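Local coordinates for type II secretion system protein F (Vibrio cholerae, PDB 3C1Q) that probably forms part of the inner membrane complex of the type II secretion system, which exports toxins and proteases from the periplasm, at residues 60-64 / 65-69; 77-80 / 81-85; 35-38 / 39-43; 45-48 / 49-52. All coordinates share one frame; numbering follows the deposited sequence.

All four contacts are local turns in an all-helical cytoplasmic domain of EpsF. Along the chain they come in the order contact 3, contact 4, contact 1, contact 2. Contact 3 closes helix 31-40 and contact 4 opens helix 45-59. Their centres are about 8 Å apart, and Val38 packs on Leu51 between them. Contact 1 starts helix 64-68 and contact 2 lies on helix 77-89. These centres are about 11 Å apart, and Ser65 lies against Ala84. Contacts 2 and 3 sit on opposite sides of the chain's centre, about 21 Å apart between centres. Contact 3 also reaches the second subunit through a shared calcium ion, so it links the two subunits of the dimer.

Contact 1 of 4, residues 60-64 / 65-69; sequences EGYTL and SDSLG
Ser67 N donates to Thr63 O at 3.0 Å, and Leu68 N donates to Leu64 O at 2.9 Å. These backbone bonds open helix 64-68 right after Thr63, which is the N-cap. Thr63 OG1 accepts from Asp66 N at 3.1 Å, with an N-H...O angle of 148°. The hydroxyl can do this because chi1 of 52° sets OG1 between the backbone N and the carbonyl carbon. The same oxygen lies against Asp66 CB. Ser67 OG is a second donor to Thr63 O, at 2.8 Å. It comes from the face of the carbonyl plane opposite to that used by Ser67 N, so two bonds grip this one oxygen. Tyr62 stands just before the cap, after Gly61, whose positive phi belongs to a Schellman motif ending helix 45-59. Tyr62 CD1 meets Asp66 OD2 at 3.4 Å, with the oxygen at the ring edge and the ring and carboxylate planes 43° apart. Lys57 makes a cation-pi contact with the same ring. On the buried side, Leu64 CD1 touches Leu68 CD2 at 3.9 Å. The two leucines pack on Val83 and Phe79 of helix 77-89, respectively. Glu87 of that helix accepts hydrogen bonds from Leu64 N and Ser65 OG.

Contact 2 of 4, residues 77-80 / 81-85; sequences ELFR and SMVAA
Phe79 lays the CE2 side of its ring against Val83 CG2, one turn further along, at 3.7 Å. CD2 is almost as near to the same methyl. The methyl approaches the ring obliquely. With CG anti to the backbone N, chi1 -167°, the Phe79 ring swings to where CE2 meets this methyl. Both side chains are buried: Leu99 of helix 92-121 touches each of them, while Leu68 and Leu64 of helix 64-68 cover Phe79 and Val83, respectively. This turn of helix 77-89 therefore packs on two other helices of the all-helical domain. On a more exposed face, Leu78 and Met82, a selenomethionine, lie side by side and point the same way. Leu78 CD1 is 4.2 Å from Met82 CG, and Met82 also reaches Val95 of helix 92-121. Ser81 folds back on the first turn. Ser81 OG donates to Glu77 O at 2.9 Å, from 37° out of the carbonyl plane. Ser81 N donates to Glu77 O at 2.8 Å, from the other face. Val83 N to Phe79 O and Ala84 N to Arg80 O continue the helical bonds, both with N-H...O angles of 170°. Arg80 bends at chi3, and its NE donates back to Phe75 O just before the helix.

Contact 3 of 4, residues 35-38 / 39-43; sequences LRAV and AEQSE. With CA (calcium ion), chain C.
This contact is the C-terminal end of helix 31-40 and the turn that leads to a calcium site at the subunit interface. The regular bonding holds from Ala39 N to Leu35 O and from Glu40 N to Arg36 O, the latter 2.9 Å long. Gln41 N still donates to Ala37 O at 3.0 Å, though less straight at 140°, and adds a weak bond to Val38 O. On the exposed face, Arg36 and Glu40 sit one turn apart but form no direct salt bridge. Glu40 OE2 rests against Arg36 CD at 3.4 Å, lying at the edge of the guanidinium. Glu40 OE2 is 4.2 Å from Arg36 NH1. The guanidinium and carboxylate planes are turned 70° apart. A water fills the role of go-between: it donates to Glu40 OE2 and accepts weakly from Arg36 NH1. On another side, the extended Gln41 chain runs back along the helix, and Gln41 NE2 comes within 3.9 Å of Ala37 CB. Chi1 of -64° sends its CG back over Ala37 O. The amide's hydrogen-bond partner is Thr23 O of the second subunit, to which NE2 donates. Glu97 and Asp101 of the second subunit bind the same calcium as Glu43, so the ion ties the two chains together. Three waters also bind the ion, and one of them donates to Gln41 O. Glu43 OE2 meets the calcium at 2.3 Å.

Contact 4 of 4, residues 45-48 / 49-52; sequences PRIR and TMLV
Hydrogen bonds run through the whole contact, beginning with Thr49 and Pro45. Thr49 N donates to Pro45 O at 2.9 Å, with an N-H...O angle of 165°. Thr49 OG1 donates to Pro45 O at 3.0 Å. The two donors come from opposite faces of the carbonyl plane, and each is tilted out of it. Chi1 of -65° places OG1 opposite the carbonyl carbon of Thr49, so the hydroxyl turns back to the preceding turn. The pattern continues with Met50 N to Arg46 O, Leu51 N to Ile47 O and Val52 N to Arg48 O, the last at 2.9 Å. These are the first turns of helix 45-59, which begins two residues after the calcium ligand Glu43.

Apolar contacts gather on the buried face, where Ile47 is central. Ile47 CG2, anti to the backbone N, touches Leu51 CD1 at 3.7 Å and Met50 CE at 4.1 Å. In both pairs the side chains lie side by side and point the same way. Met50 is a selenomethionine. Its chain is bent at chi3, so CE lies beside Ile47 CG2. Ile17 of helix 11-26 packs on all three residues, and Leu51 also meets Val38 and Ala39 of helix 31-40.

Polar and mixed contacts lie further out. Val52 CG2 sits over Arg48 O at 3.3 Å, while Arg48 CG approaches Val52 CG2 at 4.3 Å. Arg48 NH1 makes a weak hydrogen bond to Ser42 O, which joins this helix to the turn after helix 31-40.

Contact 1 of 4, residues 60-64 / 65-69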
ATOM      1  N   GLU B  60      12.025  -8.627 -20.794  1.00  8.06           N
ATOM      2  CA  GLU B  60      12.316  -8.965 -22.195  1.00  8.84           C
ATOM      3  C   GLU B  60      12.231  -7.757 -23.141  1.00  8.75           C
ATOM      4  O   GLU B  60      12.566  -7.869 -24.330  1.00  8.17           O
ATOM      5  CB  GLU B  60      11.384 -10.078 -22.672  1.00  9.07           C
ATOM      6  CG  GLU B  60      11.654 -11.415 -21.987  1.00 10.74           C
ATOM      7  CD  GLU B  60      10.471 -12.372 -22.013  1.00 16.26           C
ATOM      8  OE1 GLU B  60       9.445 -12.079 -22.681  1.00 19.37           O
ATOM      9  OE2 GLU B  60      10.554 -13.434 -21.350  1.00 19.94           O
ATOM     10  N   GLY B  61      11.802  -6.609 -22.611  1.00  8.91           N
ATOM     11  CA  GLY B  61      11.779  -5.343 -23.359  1.00  9.11           C
ATOM     12  C   GLY B  61      10.410  -4.835 -23.787  1.00  9.52           C
ATOM     13  O   GLY B  61      10.293  -3.763 -24.408  1.00 10.04           O
ATOM     14  N   TYR B  62       9.361  -5.572 -23.441  1.00  9.47           N
ATOM     15  CA  TYR B  62       8.006  -5.074 -23.637  1.00  9.39           C
ATOM     16  C   TYR B  62       7.746  -3.954 -22.655  1.00  9.92           C
ATOM     17  O   TYR B  62       8.218  -4.002 -21.520  1.00 10.41           O
ATOM     18  CB  TYR B  62       6.996  -6.181 -23.406  1.00  9.06           C
ATOM     19  CG  TYR B  62       7.052  -7.290 -24.426  1.00  8.85           C
ATOM     20  CD1 TYR B  62       6.406  -7.161 -25.638  1.00  8.46           C
ATOM     21  CD2 TYR B  62       7.732  -8.483 -24.171  1.00  9.02           C
ATOM     22  CE1 TYR B  62       6.440  -8.166 -26.564  1.00  9.44           C
ATOM     23  CE2 TYR B  62       7.764  -9.498 -25.087  1.00  6.78           C
ATOM     24  CZ  TYR B  62       7.114  -9.341 -26.293  1.00  8.13           C
ATOM     25  OH  TYR B  62       7.147 -10.360 -27.213  1.00  8.89           O
ATOM     26  N   THR B  63       6.993  -2.947 -23.071  1.00  9.57           N
ATOM     27  CA  THR B  63       6.585  -1.910 -22.126  1.00  9.67           C
ATOM     28  C   THR B  63       5.562  -2.464 -21.127  1.00  9.59           C
ATOM     29  O   THR B  63       4.944  -3.514 -21.337  1.00 10.22           O
ATOM     30  CB  THR B  63       5.979  -0.704 -22.829  1.00  9.78           C
ATOM     31  OG1 THR B  63       4.944  -1.168 -23.701  1.00 10.60           O
ATOM     32  CG2 THR B  63       7.029   0.071 -23.612  1.00  9.87           C
ATOM     33  N   LEU B  64       5.409  -1.772 -20.016  1.00 10.17           N
ATOM     34  CA  LEU B  64       4.392  -2.145 -19.061  1.00 10.23           C
ATOM     35  C   LEU B  64       3.012  -2.065 -19.708  1.00 10.55           C
ATOM     36  O   LEU B  64       2.222  -3.009 -19.609  1.00 11.03           O
ATOM     37  CB  LEU B  64       4.460  -1.269 -17.819  1.00 10.17           C
ATOM     38  CG  LEU B  64       3.434  -1.598 -16.728  1.00 10.82           C
ATOM     39  CD1 LEU B  64       3.535  -3.041 -16.251  1.00 12.77           C
ATOM     40  CD2 LEU B  64       3.562  -0.621 -15.539  1.00 11.63           C
ATOM     41  N   SER B  65       2.721  -0.952 -20.371  1.00 11.10           N
ATOM     42  CA  SER B  65       1.425  -0.771 -21.048  1.00 11.15           C
ATOM     43  C   SER B  65       1.132  -1.884 -22.055  1.00 11.10           C
ATOM     44  O   SER B  65       0.005  -2.385 -22.127  1.00 10.17           O
ATOM     45  CB  SER B  65       1.346   0.603 -21.738  1.00 11.51           C
ATOM     46  OG  SER B  65       2.413   0.812 -22.645  1.00 12.26           O
ATOM     47  N   ASP B  66       2.136  -2.292 -22.831  1.00 10.80           N
ATOM     48  CA  ASP B  66       1.913  -3.337 -23.831  1.00 11.29           C
ATOM     49  C   ASP B  66       1.643  -4.677 -23.123  1.00 11.83           C
ATOM     50  O   ASP B  66       0.714  -5.415 -23.485  1.00 11.19           O
ATOM     51  CB  ASP B  66       3.125  -3.426 -24.774  1.00 11.38           C
ATOM     52  CG  ASP B  66       2.901  -4.343 -25.950  1.00 12.76           C
ATOM     53  OD1 ASP B  66       1.759  -4.392 -26.453  1.00 15.20           O
ATOM     54  OD2 ASP B  66       3.880  -4.986 -26.393  1.00 11.89           O
ATOM     55  N   SER B  67       2.437  -4.956 -22.094  1.00 11.60           N
ATOM     56  CA  SER B  67       2.294  -6.189 -21.297  1.00 12.26           C
ATOM     57  C   SER B  67       0.908  -6.292 -20.635  1.00 12.43           C
ATOM     58  O   SER B  67       0.278  -7.343 -20.676  1.00 12.19           O
ATOM     59  CB  SER B  67       3.398  -6.281 -20.251  1.00 12.67           C
ATOM     60  OG  SER B  67       4.699  -6.286 -20.844  1.00 11.96           O
ATOM     61  N   LEU B  68       0.420  -5.186 -20.075  1.00 11.99           N
ATOM     62  CA  LEU B  68      -0.894  -5.186 -19.405  1.00 11.83           C
ATOM     63  C   LEU B  68      -2.032  -5.511 -20.365  1.00 11.70           C
ATOM     64  O   LEU B  68      -3.117  -5.894 -19.931  1.00 11.53           O
ATOM     65  CB  LEU B  68      -1.166  -3.846 -18.737  1.00 12.32           C
ATOM     66  CG  LEU B  68      -0.202  -3.412 -17.634  1.00 11.46           C
ATOM     67  CD1 LEU B  68      -0.635  -2.048 -17.077  1.00 11.66           C
ATOM     68  CD2 LEU B  68      -0.088  -4.451 -16.526  1.00 13.23           C
ATOM     69  N   GLY B  69      -1.790  -5.326 -21.664  1.00 11.62           N
ATOM     70  CA  GLY B  69      -2.769  -5.624 -22.690  1.00 12.02           C
ATOM     71  C   GLY B  69      -3.120  -7.093 -22.817  1.00 12.67           C
ATOM     72  O   GLY B  69      -4.127  -7.433 -23.431  1.00 13.23           O
TER

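Contact 2 of 4, residues 77-80 / 81-85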
ATOM      1  N   GLU B  77      -8.901  -0.074 -20.886  1.00 12.78           N
ATOM      2  CA  GLU B  77      -8.287   0.802 -21.872  1.00 13.64           C
ATOM      3  C   GLU B  77      -7.757   2.093 -21.244  1.00 13.20           C
ATOM      4  O   GLU B  77      -6.664   2.548 -21.588  1.00 12.89           O
ATOM      5  CB  GLU B  77      -9.310   1.109 -22.962  1.00 14.48           C
ATOM      6  CG  GLU B  77      -8.861   2.079 -24.033  1.00 18.62           C
ATOM      7  CD  GLU B  77      -9.904   2.238 -25.124  1.00 23.03           C
ATOM      8  OE1 GLU B  77     -10.872   1.433 -25.147  1.00 27.32           O
ATOM      9  OE2 GLU B  77      -9.764   3.167 -25.953  1.00 26.56           O
ATOM     10  N   LEU B  78      -8.507   2.670 -20.310  1.00 12.57           N
ATOM     11  CA  LEU B  78      -8.045   3.885 -19.636  1.00 12.49           C
ATOM     12  C   LEU B  78      -6.779   3.616 -18.834  1.00 12.00           C
ATOM     13  O   LEU B  78      -5.825   4.376 -18.901  1.00 12.29           O
ATOM     14  CB  LEU B  78      -9.122   4.444 -18.706  1.00 12.80           C
ATOM     15  CG  LEU B  78      -8.740   5.718 -17.943  1.00 13.86           C
ATOM     16  CD1 LEU B  78      -8.516   6.874 -18.899  1.00 15.85           C
ATOM     17  CD2 LEU B  78      -9.822   6.054 -16.951  1.00 14.97           C
ATOM     18  N   PHE B  79      -6.776   2.526 -18.076  1.00 11.58           N
ATOM     19  CA  PHE B  79      -5.629   2.195 -17.237  1.00 10.85           C
ATOM     20  C   PHE B  79      -4.392   2.076 -18.128  1.00 10.42           C
ATOM     21  O   PHE B  79      -3.359   2.688 -17.866  1.00 11.15           O
ATOM     22  CB  PHE B  79      -5.896   0.896 -16.464  1.00 10.99           C
ATOM     23  CG  PHE B  79      -4.910   0.625 -15.352  1.00  9.87           C
ATOM     24  CD1 PHE B  79      -5.318   0.623 -14.018  1.00 11.25           C
ATOM     25  CD2 PHE B  79      -3.582   0.318 -15.633  1.00 10.73           C
ATOM     26  CE1 PHE B  79      -4.408   0.356 -12.989  1.00 11.54           C
ATOM     27  CE2 PHE B  79      -2.668   0.050 -14.599  1.00 11.05           C
ATOM     28  CZ  PHE B  79      -3.081   0.075 -13.282  1.00 10.51           C
ATOM     29  N   ARG B  80      -4.511   1.298 -19.198  1.00 10.46           N
ATOM     30  CA  ARG B  80      -3.365   1.002 -20.050  1.00 11.11           C
ATOM     31  C   ARG B  80      -2.934   2.227 -20.836  1.00 11.31           C
ATOM     32  O   ARG B  80      -1.734   2.439 -21.061  1.00 11.62           O
ATOM     33  CB  ARG B  80      -3.673  -0.190 -20.966  1.00 11.12           C
ATOM     34  CG  ARG B  80      -3.940  -1.437 -20.175  1.00 12.20           C
ATOM     35  CD  ARG B  80      -4.081  -2.676 -21.005  1.00 14.92           C
ATOM     36  NE  ARG B  80      -5.408  -2.755 -21.573  1.00 18.47           N
ATOM     37  CZ  ARG B  80      -5.710  -2.438 -22.816  1.00 17.56           C
ATOM     38  NH1 ARG B  80      -4.766  -2.063 -23.666  1.00 20.07           N
ATOM     39  NH2 ARG B  80      -6.963  -2.526 -23.217  1.00 17.93           N
ATOM     40  N   SER B  81      -3.909   3.060 -21.204  1.00 11.29           N
ATOM     41  CA  SER B  81      -3.618   4.324 -21.874  1.00 11.57           C
ATOM     42  C   SER B  81      -2.822   5.268 -20.989  1.00 10.77           C
ATOM     43  O   SER B  81      -1.875   5.894 -21.461  1.00 11.81           O
ATOM     44  CB  SER B  81      -4.909   5.000 -22.322  1.00 11.41           C
ATOM     45  OG  SER B  81      -5.428   4.338 -23.459  1.00 15.23           O
HETATM   46  N   MSE B  82      -3.201   5.347 -19.716  1.00 10.51           N
HETATM   47  CA  MSE B  82      -2.506   6.192 -18.742  1.00 10.37           C
HETATM   48  C   MSE B  82      -1.037   5.723 -18.576  1.00 10.49           C
HETATM   49  O   MSE B  82      -0.111   6.522 -18.636  1.00 11.03           O
HETATM   50  CB  MSE B  82      -3.258   6.209 -17.386  1.00 10.19           C
HETATM   51  CG  MSE B  82      -4.628   6.987 -17.356  1.00 10.79           C
HETATM   52 SE   MSE B  82      -4.470   8.760 -18.083  1.00 13.48          SE
HETATM   53  CE  MSE B  82      -2.996   9.441 -16.999  1.00 17.51           C
ATOM     54  N   VAL B  83      -0.840   4.423 -18.397  1.00 10.05           N
ATOM     55  CA  VAL B  83       0.496   3.835 -18.279  1.00 10.09           C
ATOM     56  C   VAL B  83       1.346   4.160 -19.515  1.00  9.59           C
ATOM     57  O   VAL B  83       2.489   4.615 -19.392  1.00 10.06           O
ATOM     58  CB  VAL B  83       0.426   2.304 -18.060  1.00  9.86           C
ATOM     59  CG1 VAL B  83       1.811   1.698 -18.001  1.00 10.68           C
ATOM     60  CG2 VAL B  83      -0.336   1.987 -16.755  1.00  8.40           C
ATOM     61  N   ALA B  84       0.788   3.922 -20.697  1.00 10.68           N
ATOM     62  CA  ALA B  84       1.440   4.292 -21.960  1.00 11.01           C
ATOM     63  C   ALA B  84       1.887   5.748 -21.977  1.00 11.52           C
ATOM     64  O   ALA B  84       3.019   6.035 -22.368  1.00 12.13           O
ATOM     65  CB  ALA B  84       0.514   4.024 -23.170  1.00 10.94           C
ATOM     66  N   ALA B  85       1.003   6.669 -21.587  1.00 11.85           N
ATOM     67  CA  ALA B  85       1.365   8.103 -21.562  1.00 11.68           C
ATOM     68  C   ALA B  85       2.537   8.345 -20.617  1.00 11.40           C
ATOM     69  O   ALA B  85       3.456   9.071 -20.961  1.00 11.79           O
ATOM     70  CB  ALA B  85       0.148   8.997 -21.183  1.00 12.07           C
TER

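Contact 3 of 4, residues 35-38 / 39-43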
ATOM      1  N   LEU B  35       7.734  -4.975  -9.860  1.00  8.29           N
ATOM      2  CA  LEU B  35       6.777  -6.027 -10.251  1.00  8.25           C
ATOM      3  C   LEU B  35       7.040  -7.347  -9.530  1.00  8.67           C
ATOM      4  O   LEU B  35       6.101  -8.022  -9.120  1.00  9.27           O
ATOM      5  CB  LEU B  35       6.786  -6.225 -11.757  1.00  8.23           C
ATOM      6  CG  LEU B  35       6.139  -5.108 -12.586  1.00  8.31           C
ATOM      7  CD1 LEU B  35       6.582  -5.167 -14.045  1.00  8.27           C
ATOM      8  CD2 LEU B  35       4.603  -5.160 -12.491  1.00  8.40           C
ATOM      9  N   ARG B  36       8.310  -7.702  -9.362  1.00  9.18           N
ATOM     10  CA  ARG B  36       8.672  -8.891  -8.586  1.00 10.05           C
ATOM     11  C   ARG B  36       8.115  -8.821  -7.161  1.00  9.75           C
ATOM     12  O   ARG B  36       7.512  -9.769  -6.684  1.00 10.34           O
ATOM     13  CB  ARG B  36      10.183  -9.079  -8.536  1.00 10.37           C
ATOM     14  CG  ARG B  36      10.610 -10.375  -7.825  1.00 13.49           C
ATOM     15  CD  ARG B  36      12.059 -10.371  -7.434  1.00 18.77           C
ATOM     16  NE  ARG B  36      12.947 -10.776  -8.522  1.00 21.84           N
ATOM     17  CZ  ARG B  36      13.498 -11.989  -8.665  1.00 25.46           C
ATOM     18  NH1 ARG B  36      13.243 -12.980  -7.807  1.00 28.07           N
ATOM     19  NH2 ARG B  36      14.307 -12.229  -9.688  1.00 25.65           N
ATOM     20  N   ALA B  37       8.346  -7.702  -6.479  1.00  9.53           N
ATOM     21  CA  ALA B  37       7.857  -7.502  -5.127  1.00  9.17           C
ATOM     22  C   ALA B  37       6.340  -7.624  -5.039  1.00  9.13           C
ATOM     23  O   ALA B  37       5.828  -8.326  -4.158  1.00  8.79           O
ATOM     24  CB  ALA B  37       8.327  -6.123  -4.587  1.00  8.93           C
ATOM     25  N   VAL B  38       5.603  -6.975  -5.941  1.00  9.27           N
ATOM     26  CA  VAL B  38       4.134  -7.032  -5.863  1.00  9.64           C
ATOM     27  C   VAL B  38       3.656  -8.501  -6.054  1.00  9.65           C
ATOM     28  O   VAL B  38       2.773  -8.987  -5.319  1.00  9.90           O
ATOM     29  CB  VAL B  38       3.432  -6.039  -6.864  1.00  9.49           C
ATOM     30  CG1 VAL B  38       1.921  -6.060  -6.667  1.00  9.54           C
ATOM     31  CG2 VAL B  38       3.977  -4.605  -6.679  1.00  9.59           C
ATOM     32  N   ALA B  39       4.293  -9.218  -6.974  1.00  9.90           N
ATOM     33  CA  ALA B  39       4.020 -10.635  -7.191  1.00 10.09           C
ATOM     34  C   ALA B  39       4.258 -11.473  -5.935  1.00  9.84           C
ATOM     35  O   ALA B  39       3.390 -12.243  -5.525  1.00 10.51           O
ATOM     36  CB  ALA B  39       4.882 -11.193  -8.342  1.00 10.12           C
ATOM     37  N   GLU B  40       5.442 -11.325  -5.348  1.00  9.92           N
ATOM     38  CA  GLU B  40       5.847 -12.094  -4.165  1.00  9.83           C
ATOM     39  C   GLU B  40       4.920 -11.860  -2.991  1.00  9.43           C
ATOM     40  O   GLU B  40       4.780 -12.730  -2.139  1.00  9.43           O
ATOM     41  CB  GLU B  40       7.236 -11.659  -3.708  1.00 10.33           C
ATOM     42  CG  GLU B  40       8.379 -12.038  -4.620  1.00 12.25           C
ATOM     43  CD  GLU B  40       9.690 -11.349  -4.236  1.00 14.10           C
ATOM     44  OE1 GLU B  40       9.661 -10.296  -3.557  1.00 15.52           O
ATOM     45  OE2 GLU B  40      10.763 -11.861  -4.626  1.00 16.39           O
ATOM     46  N   GLN B  41       4.348 -10.658  -2.928  1.00  8.36           N
ATOM     47  CA  GLN B  41       3.492 -10.257  -1.819  1.00  8.88           C
ATOM     48  C   GLN B  41       2.000 -10.573  -2.005  1.00  9.41           C
ATOM     49  O   GLN B  41       1.201 -10.308  -1.126  1.00  9.76           O
ATOM     50  CB  GLN B  41       3.688  -8.765  -1.519  1.00  8.60           C
ATOM     51  CG  GLN B  41       5.105  -8.435  -1.046  1.00  7.74           C
ATOM     52  CD  GLN B  41       5.337  -6.959  -0.894  1.00  5.92           C
ATOM     53  OE1 GLN B  41       4.421  -6.213  -0.538  1.00  7.26           O
ATOM     54  NE2 GLN B  41       6.563  -6.515  -1.177  1.00  6.97           N
ATOM     55  N   SER B  42       1.624 -11.158  -3.131  1.00 10.42           N
ATOM     56  CA  SER B  42       0.205 -11.375  -3.426  1.00 11.33           C
ATOM     57  C   SER B  42      -0.334 -12.626  -2.746  1.00 11.53           C
ATOM     58  O   SER B  42       0.323 -13.642  -2.775  1.00 13.56           O
ATOM     59  CB  SER B  42      -0.018 -11.513  -4.935  1.00 11.67           C
ATOM     60  OG  SER B  42      -1.422 -11.489  -5.215  1.00 14.27           O
ATOM     61  N   GLU B  43      -1.535 -12.537  -2.172  1.00 11.25           N
ATOM     62  CA  GLU B  43      -2.240 -13.674  -1.566  1.00 11.14           C
ATOM     63  C   GLU B  43      -2.981 -14.498  -2.598  1.00 10.57           C
ATOM     64  O   GLU B  43      -3.333 -15.645  -2.335  1.00 10.25           O
ATOM     65  CB  GLU B  43      -3.321 -13.198  -0.575  1.00 11.83           C
ATOM     66  CG  GLU B  43      -2.859 -12.287   0.504  1.00 12.13           C
ATOM     67  CD  GLU B  43      -3.948 -11.930   1.503  1.00 12.44           C
ATOM     68  OE1 GLU B  43      -5.091 -12.433   1.399  1.00 14.51           O
ATOM     69  OE2 GLU B  43      -3.644 -11.149   2.418  1.00 10.67           O
TER
HETATM   70 CA    CA C   2      -1.617 -10.144   2.850  1.00 13.61          CA
HETATM   71  O   HOH W   1      10.350 -13.561  -6.832  1.00 33.54           O
HETATM   72  O   HOH W   2      -0.202 -11.129   1.278  1.00 20.40           O
HETATM   73  O   HOH W   3      -2.185  -8.725   0.970  1.00 13.99           O
HETATM   74  O   HOH W   4      -0.837 -12.200   3.774  1.00 20.20           O

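Contact 4 of 4, residues 45-48 / 49-52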
ATOM      1  N   PRO B  45      -3.242 -16.442  -5.960  1.00  9.81           N
ATOM      2  CA  PRO B  45      -2.427 -17.090  -7.003  1.00  9.57           C
ATOM      3  C   PRO B  45      -2.593 -16.550  -8.437  1.00  9.15           C
ATOM      4  O   PRO B  45      -1.602 -16.456  -9.163  1.00  8.15           O
ATOM      5  CB  PRO B  45      -2.858 -18.559  -6.917  1.00  9.83           C
ATOM      6  CG  PRO B  45      -3.218 -18.736  -5.487  1.00 10.46           C
ATOM      7  CD  PRO B  45      -3.874 -17.441  -5.077  1.00 10.35           C
ATOM      8  N   ARG B  46      -3.816 -16.214  -8.844  1.00  9.48           N
ATOM      9  CA  ARG B  46      -4.063 -15.732 -10.207  1.00  9.94           C
ATOM     10  C   ARG B  46      -3.363 -14.408 -10.433  1.00  9.88           C
ATOM     11  O   ARG B  46      -2.872 -14.119 -11.533  1.00  8.88           O
ATOM     12  CB  ARG B  46      -5.554 -15.514 -10.472  1.00 10.37           C
ATOM     13  CG  ARG B  46      -6.369 -16.747 -10.761  1.00 12.54           C
ATOM     14  CD  ARG B  46      -7.767 -16.325 -11.253  1.00 14.73           C
ATOM     15  NE  ARG B  46      -8.487 -17.384 -11.937  1.00 18.75           N
ATOM     16  CZ  ARG B  46      -8.360 -17.687 -13.233  1.00 19.43           C
ATOM     17  NH1 ARG B  46      -7.509 -17.029 -14.023  1.00 20.70           N
ATOM     18  NH2 ARG B  46      -9.085 -18.658 -13.747  1.00 21.16           N
ATOM     19  N   ILE B  47      -3.368 -13.582  -9.393  1.00  9.81           N
ATOM     20  CA  ILE B  47      -2.771 -12.255  -9.477  1.00 10.31           C
ATOM     21  C   ILE B  47      -1.254 -12.390  -9.509  1.00 10.62           C
ATOM     22  O   ILE B  47      -0.594 -11.724 -10.309  1.00 11.55           O
ATOM     23  CB  ILE B  47      -3.221 -11.350  -8.331  1.00 10.15           C
ATOM     24  CG1 ILE B  47      -4.718 -11.040  -8.477  1.00  9.62           C
ATOM     25  CG2 ILE B  47      -2.386 -10.049  -8.324  1.00 10.73           C
ATOM     26  CD1 ILE B  47      -5.305 -10.232  -7.333  1.00  9.58           C
ATOM     27  N   ARG B  48      -0.709 -13.267  -8.656  1.00 10.29           N
ATOM     28  CA  ARG B  48       0.727 -13.562  -8.672  1.00 10.22           C
ATOM     29  C   ARG B  48       1.183 -14.018 -10.062  1.00  9.45           C
ATOM     30  O   ARG B  48       2.157 -13.510 -10.621  1.00  9.24           O
ATOM     31  CB  ARG B  48       1.080 -14.612  -7.616  1.00 10.51           C
ATOM     32  CG  ARG B  48       2.579 -14.872  -7.512  1.00 12.37           C
ATOM     33  CD  ARG B  48       2.924 -15.681  -6.271  1.00 16.09           C
ATOM     34  NE  ARG B  48       2.217 -16.953  -6.273  1.00 19.65           N
ATOM     35  CZ  ARG B  48       1.163 -17.277  -5.513  1.00 22.63           C
ATOM     36  NH1 ARG B  48       0.625 -16.428  -4.627  1.00 22.75           N
ATOM     37  NH2 ARG B  48       0.635 -18.491  -5.645  1.00 22.41           N
ATOM     38  N   THR B  49       0.449 -14.947 -10.642  1.00  8.85           N
ATOM     39  CA  THR B  49       0.771 -15.441 -11.978  1.00  8.25           C
ATOM     40  C   THR B  49       0.828 -14.322 -13.004  1.00  8.64           C
ATOM     41  O   THR B  49       1.746 -14.259 -13.829  1.00  8.62           O
ATOM     42  CB  THR B  49      -0.310 -16.438 -12.414  1.00  7.71           C
ATOM     43  OG1 THR B  49      -0.237 -17.564 -11.547  1.00  8.46           O
ATOM     44  CG2 THR B  49      -0.104 -16.877 -13.839  1.00  7.71           C
HETATM   45  N   MSE B  50      -0.183 -13.465 -12.964  1.00  9.10           N
HETATM   46  CA  MSE B  50      -0.289 -12.345 -13.888  1.00  9.65           C
HETATM   47  C   MSE B  50       0.895 -11.421 -13.726  1.00 10.21           C
HETATM   48  O   MSE B  50       1.512 -11.048 -14.711  1.00 10.29           O
HETATM   49  CB  MSE B  50      -1.578 -11.567 -13.630  1.00 10.56           C
HETATM   50  CG  MSE B  50      -1.712 -10.282 -14.412  1.00 11.91           C
HETATM   51 SE   MSE B  50      -3.448  -9.480 -14.033  1.00 13.83          SE
HETATM   52  CE  MSE B  50      -3.089  -8.840 -12.205  1.00 13.83           C
ATOM     53  N   LEU B  51       1.228 -11.079 -12.485  1.00  9.64           N
ATOM     54  CA  LEU B  51       2.337 -10.144 -12.221  1.00 10.85           C
ATOM     55  C   LEU B  51       3.706 -10.719 -12.592  1.00 10.09           C
ATOM     56  O   LEU B  51       4.568 -10.004 -13.117  1.00 10.16           O
ATOM     57  CB  LEU B  51       2.298  -9.666 -10.774  1.00 11.17           C
ATOM     58  CG  LEU B  51       1.085  -8.766 -10.492  1.00 13.02           C
ATOM     59  CD1 LEU B  51       0.955  -8.508  -9.002  1.00 16.34           C
ATOM     60  CD2 LEU B  51       1.167  -7.462 -11.287  1.00 17.26           C
ATOM     61  N   VAL B  52       3.898 -12.013 -12.376  1.00 10.15           N
ATOM     62  CA  VAL B  52       5.147 -12.654 -12.767  1.00  9.74           C
ATOM     63  C   VAL B  52       5.271 -12.630 -14.297  1.00 10.25           C
ATOM     64  O   VAL B  52       6.348 -12.351 -14.840  1.00 11.03           O
ATOM     65  CB  VAL B  52       5.220 -14.091 -12.188  1.00 10.00           C
ATOM     66  CG1 VAL B  52       6.368 -14.900 -12.795  1.00  9.62           C
ATOM     67  CG2 VAL B  52       5.391 -14.027 -10.674  1.00  8.71           C
TER